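TssK (Serratia sp. FS14, PDB 5Y0E) serves as a structural component of the bacterial type VI secretion system baseplate, probably linking it to the membrane complex. Local coordinates at residues I318-V323 against A332-T337; R341-V346 against F439-S444. One frame throughout, in Å; residues are numbered along the deposited sequence.

Contact 1 (I318-V323 against A332-T337)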
# COMPACT_ATOMS: atom_id res chain seq x y z
N ILE A 318 23.52 14.05 9.29
CA ILE A 318 22.69 13.39 8.32
C ILE A 318 23.47 12.29 7.68
O ILE A 318 24.55 12.50 7.25
CB ILE A 318 22.26 14.38 7.24
CG1 ILE A 318 21.13 15.24 7.74
CG2 ILE A 318 21.75 13.67 6.02
CD1 ILE A 318 20.96 16.50 6.95
N GLN A 319 22.92 11.10 7.62
CA GLN A 319 23.63 9.99 7.04
C GLN A 319 23.47 9.96 5.55
O GLN A 319 22.43 10.25 5.05
CB GLN A 319 23.15 8.69 7.65
CG GLN A 319 23.91 7.48 7.21
CD GLN A 319 23.57 6.28 8.04
OE1 GLN A 319 22.75 6.35 8.91
NE2 GLN A 319 24.20 5.19 7.77
N LEU A 320 24.50 9.60 4.83
CA LEU A 320 24.39 9.54 3.41
C LEU A 320 24.45 8.11 2.99
O LEU A 320 25.28 7.39 3.44
CB LEU A 320 25.54 10.29 2.78
CG LEU A 320 25.33 11.74 2.41
CD1 LEU A 320 24.74 12.55 3.53
CD2 LEU A 320 26.66 12.33 2.02
N THR A 321 23.57 7.70 2.11
CA THR A 321 23.55 6.34 1.66
C THR A 321 24.60 6.05 0.62
O THR A 321 24.69 6.72 -0.37
CB THR A 321 22.21 6.01 1.03
OG1 THR A 321 21.17 6.63 1.78
CG2 THR A 321 21.98 4.54 1.01
N LEU A 322 25.41 5.04 0.86
CA LEU A 322 26.42 4.67 -0.08
C LEU A 322 25.77 3.71 -1.03
O LEU A 322 25.51 2.58 -0.70
CB LEU A 322 27.57 4.00 0.62
CG LEU A 322 28.49 4.90 1.40
CD1 LEU A 322 29.40 4.00 2.20
CD2 LEU A 322 29.31 5.78 0.49
N VAL A 323 25.50 4.18 -2.23
CA VAL A 323 24.86 3.37 -3.25
C VAL A 323 25.95 2.74 -4.11
O VAL A 323 26.75 3.45 -4.73
CB VAL A 323 23.89 4.20 -4.10
CG1 VAL A 323 23.20 3.32 -5.10
CG2 VAL A 323 22.87 4.87 -3.20
N ALA A 332 27.70 8.53 -3.08
CA ALA A 332 26.91 9.14 -2.02
C ALA A 332 26.38 10.46 -2.57
O ALA A 332 27.08 11.47 -2.56
CB ALA A 332 27.75 9.36 -0.77
N THR A 333 25.14 10.50 -2.98
CA THR A 333 24.63 11.75 -3.45
C THR A 333 24.41 12.62 -2.25
O THR A 333 23.95 12.15 -1.25
CB THR A 333 23.31 11.58 -4.19
OG1 THR A 333 22.25 11.51 -3.25
CG2 THR A 333 23.34 10.30 -4.98
N VAL A 334 24.68 13.90 -2.35
CA VAL A 334 24.40 14.79 -1.26
C VAL A 334 23.13 15.50 -1.62
O VAL A 334 22.90 15.78 -2.78
CB VAL A 334 25.47 15.83 -1.13
CG1 VAL A 334 26.81 15.15 -1.16
CG2 VAL A 334 25.37 16.77 -2.30
N GLN A 335 22.30 15.83 -0.65
CA GLN A 335 21.01 16.45 -0.98
C GLN A 335 20.97 17.95 -1.07
O GLN A 335 19.90 18.52 -1.04
CB GLN A 335 19.95 16.03 0.02
CG GLN A 335 20.11 16.69 1.36
CD GLN A 335 19.00 16.36 2.32
OE1 GLN A 335 17.88 16.84 2.17
NE2 GLN A 335 19.30 15.54 3.32
N ASP A 336 22.12 18.58 -1.22
CA ASP A 336 22.15 20.02 -1.25
C ASP A 336 23.44 20.52 -1.82
O ASP A 336 24.44 19.84 -1.77
CB ASP A 336 22.09 20.51 0.18
CG ASP A 336 21.59 21.89 0.29
OD1 ASP A 336 22.05 22.73 -0.48
OD2 ASP A 336 20.72 22.15 1.14
N THR A 337 23.43 21.71 -2.37
CA THR A 337 24.66 22.30 -2.84
C THR A 337 25.31 23.04 -1.68
O THR A 337 26.50 23.35 -1.73
CB THR A 337 24.42 23.28 -3.98
OG1 THR A 337 23.42 24.23 -3.60
CG2 THR A 337 23.95 22.53 -5.20
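L320 and A332 meet at the centre of the apolar part of this contact, a worked example of how side chains link the arms of a beta hairpin where the two diverge. Near the turn the backbones are close, with the CA atoms of L322 and A332 4.9 Å apart; farther out the arms diverge, and side chains rather than hydrogen bonds bridge the two segments. Methyl CD2 of L320 lies 4.2 Å from CB of A332 and 4.3 Å from CG1 of V334, so one leucine branch spans two residues of the other arm. L322 starts out pointing away, yet its CD2 turns back to within 4.1 Å of A332 CB.

Polar groups meet carbon here. The branch point CG of L320 packs 3.9 Å from the carbonyl O of T333. At the far end from the turn, Q335 holds CG between its backbone N and carbonyl carbon (chi1 74°) and continues extended, and its side chain crosses that of I318 at about a right angle. NE2 of Q335 packs 4.1 Å from CG2 of I318 and equally far from CD1 of the same residue.

On their outer sides, I318 and L320 pair through their backbones with A441 and F439 of strand 436-443, while A332 bonds to F424 of strand 423-428. M339 of helix 339-342 touches both I318 and V334.

Contact 2 (R341-V346 against F439-S444)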
# COMPACT_ATOMS: atom_id res chain seq x y z
N ARG A 341 29.51 22.79 2.16
CA ARG A 341 30.23 23.89 2.75
C ARG A 341 29.82 24.05 4.20
O ARG A 341 30.51 24.70 4.97
CB ARG A 341 29.98 25.15 1.94
CG ARG A 341 30.69 26.40 2.42
CD ARG A 341 30.42 27.57 1.48
NE ARG A 341 29.01 27.97 1.48
CZ ARG A 341 28.44 28.77 2.37
NH1 ARG A 341 29.14 29.27 3.38
NH2 ARG A 341 27.15 29.06 2.26
N ASP A 342 28.71 23.44 4.59
CA ASP A 342 28.24 23.51 5.97
C ASP A 342 28.46 22.25 6.79
O ASP A 342 28.26 22.25 7.99
CB ASP A 342 26.75 23.80 5.97
CG ASP A 342 26.42 25.10 5.34
OD1 ASP A 342 27.34 25.90 5.17
OD2 ASP A 342 25.25 25.33 5.02
N PHE A 343 28.88 21.18 6.14
CA PHE A 343 29.03 19.93 6.83
C PHE A 343 30.39 19.30 6.78
O PHE A 343 31.12 19.47 5.84
CB PHE A 343 28.07 18.91 6.22
CG PHE A 343 26.64 19.16 6.55
CD1 PHE A 343 25.92 20.07 5.83
CD2 PHE A 343 26.04 18.49 7.56
CE1 PHE A 343 24.61 20.31 6.13
CE2 PHE A 343 24.74 18.72 7.87
CZ PHE A 343 24.02 19.64 7.15
N GLY A 344 30.71 18.56 7.82
CA GLY A 344 31.92 17.78 7.86
C GLY A 344 31.58 16.42 7.28
O GLY A 344 30.43 16.07 7.08
N PHE A 345 32.57 15.60 7.05
CA PHE A 345 32.26 14.31 6.45
C PHE A 345 33.14 13.23 7.05
O PHE A 345 34.35 13.41 7.17
CB PHE A 345 32.41 14.39 4.94
CG PHE A 345 31.39 15.26 4.29
CD1 PHE A 345 30.17 14.74 3.90
CD2 PHE A 345 31.63 16.60 4.09
CE1 PHE A 345 29.21 15.54 3.31
CE2 PHE A 345 30.67 17.41 3.50
CZ PHE A 345 29.46 16.87 3.12
N VAL A 346 32.51 12.12 7.45
CA VAL A 346 33.20 11.05 8.17
C VAL A 346 32.80 9.71 7.58
O VAL A 346 31.64 9.48 7.23
CB VAL A 346 32.90 11.07 9.68
CG1 VAL A 346 33.73 10.04 10.37
CG2 VAL A 346 33.18 12.40 10.28
N PHE A 439 28.60 6.54 5.96
CA PHE A 439 29.05 7.83 5.48
C PHE A 439 28.15 8.88 6.10
O PHE A 439 26.94 8.86 5.89
CB PHE A 439 29.01 7.90 3.96
CG PHE A 439 29.74 9.04 3.40
CD1 PHE A 439 31.11 9.02 3.33
CD2 PHE A 439 29.08 10.15 2.94
CE1 PHE A 439 31.80 10.08 2.82
CE2 PHE A 439 29.77 11.21 2.41
CZ PHE A 439 31.13 11.17 2.35
N TRP A 440 28.74 9.77 6.87
CA TRP A 440 27.97 10.77 7.59
C TRP A 440 28.44 12.17 7.23
O TRP A 440 29.61 12.40 6.95
CB TRP A 440 28.10 10.57 9.08
CG TRP A 440 27.38 9.40 9.61
CD1 TRP A 440 27.84 8.13 9.72
CD2 TRP A 440 26.06 9.39 10.14
NE1 TRP A 440 26.88 7.33 10.28
CE2 TRP A 440 25.78 8.09 10.55
CE3 TRP A 440 25.08 10.37 10.30
CZ2 TRP A 440 24.58 7.73 11.11
CZ3 TRP A 440 23.89 10.01 10.87
CH2 TRP A 440 23.65 8.70 11.26
N ALA A 441 27.50 13.10 7.27
CA ALA A 441 27.78 14.52 7.15
C ALA A 441 27.37 15.19 8.45
O ALA A 441 26.28 14.91 8.96
CB ALA A 441 27.02 15.11 5.97
N ILE A 442 28.24 16.05 8.98
CA ILE A 442 28.06 16.61 10.31
C ILE A 442 28.09 18.13 10.22
O ILE A 442 29.10 18.71 9.81
CB ILE A 442 29.14 16.12 11.28
CG1 ILE A 442 29.17 14.60 11.26
CG2 ILE A 442 28.85 16.61 12.67
CD1 ILE A 442 30.05 13.99 12.31
N ARG A 443 27.00 18.76 10.64
CA ARG A 443 26.88 20.20 10.52
C ARG A 443 27.92 20.90 11.39
O ARG A 443 28.25 20.45 12.49
CB ARG A 443 25.48 20.62 10.92
CG ARG A 443 25.08 21.97 10.40
CD ARG A 443 23.73 22.43 10.93
NE ARG A 443 22.63 21.54 10.55
CZ ARG A 443 22.04 21.53 9.36
NH1 ARG A 443 22.46 22.36 8.42
NH2 ARG A 443 21.05 20.69 9.11
N SER A 444 28.43 22.02 10.90
CA SER A 444 29.46 22.76 11.63
C SER A 444 28.89 23.94 12.39
O SER A 444 29.53 24.46 13.30
CB SER A 444 30.54 23.24 10.68
OG SER A 444 30.81 22.26 9.71
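F343 to V346 and F439 to R443 pair as antiparallel neighbours inside a larger antiparallel sheet, and the pairing illustrates how alternate residues of two inner strands divide their polar groups between two partners. G344 and I442 form one hydrogen-bonded pair: G344 N reaches I442 O at 2.6 Å in a nearly straight bond, and I442 N returns to G344 O at 2.9 Å. V346 and W440 form the next, with V346 N 3.0 Å from W440 O and W440 N 2.9 Å from V346 O. F345, A441 and R443, in non-hydrogen-bonded pairs here, use their backbones on the other side: F345 bonds to L408 of strand 404-408, R443 to N316, and A441 to strand 317-324.

Where helix 339-342 gives way to the strand, D342 O accepts two donors from S444. S444 N lies 2.9 Å from D342 O, nearly along the C=O axis; S444 OG, 3.1 Å from D342 O, stands 61° out of the carbonyl plane, so one residue grips the oxygen from two directions. The indole NE1 of W440 is satisfied by OE1 of E438, and NE of R443 by the carbonyl of D315.

Side chains of F343, F345, A441 and R443 share one face of the sheet. CE1 of F345 sits 3.5 Å from CB of A441, and both F345 and F439 meet the ring of F424. The R443 chain bends at chi3 (-61°), bringing its guanidinium to the far end of the F343 ring. The two planes are 59° apart, and the ring leads with CZ of F343, which lies over one face of the guanidinium, 3.4 Å from NH1 of R443.

Followed from the N terminus, the chain first lays down strand 317-324, turns, and runs back along strand 329-333, so contact 1 closes a short local loop. A brief connection then leads through helix 339-342 into strand 343-350. Contact 2 closes much later, after 92 intervening residues, when the last strand, 436-443, returns. The two closures are in series, neither nested nor crossed. Strand 436-443 nevertheless inserts between the first arm of the hairpin and strand 343-350, and side chains meet there too, with Q319 OE1 packed 3.2 Å from W440 CZ2. Local hairpin and long-range return are thereby joined into one antiparallel sheet.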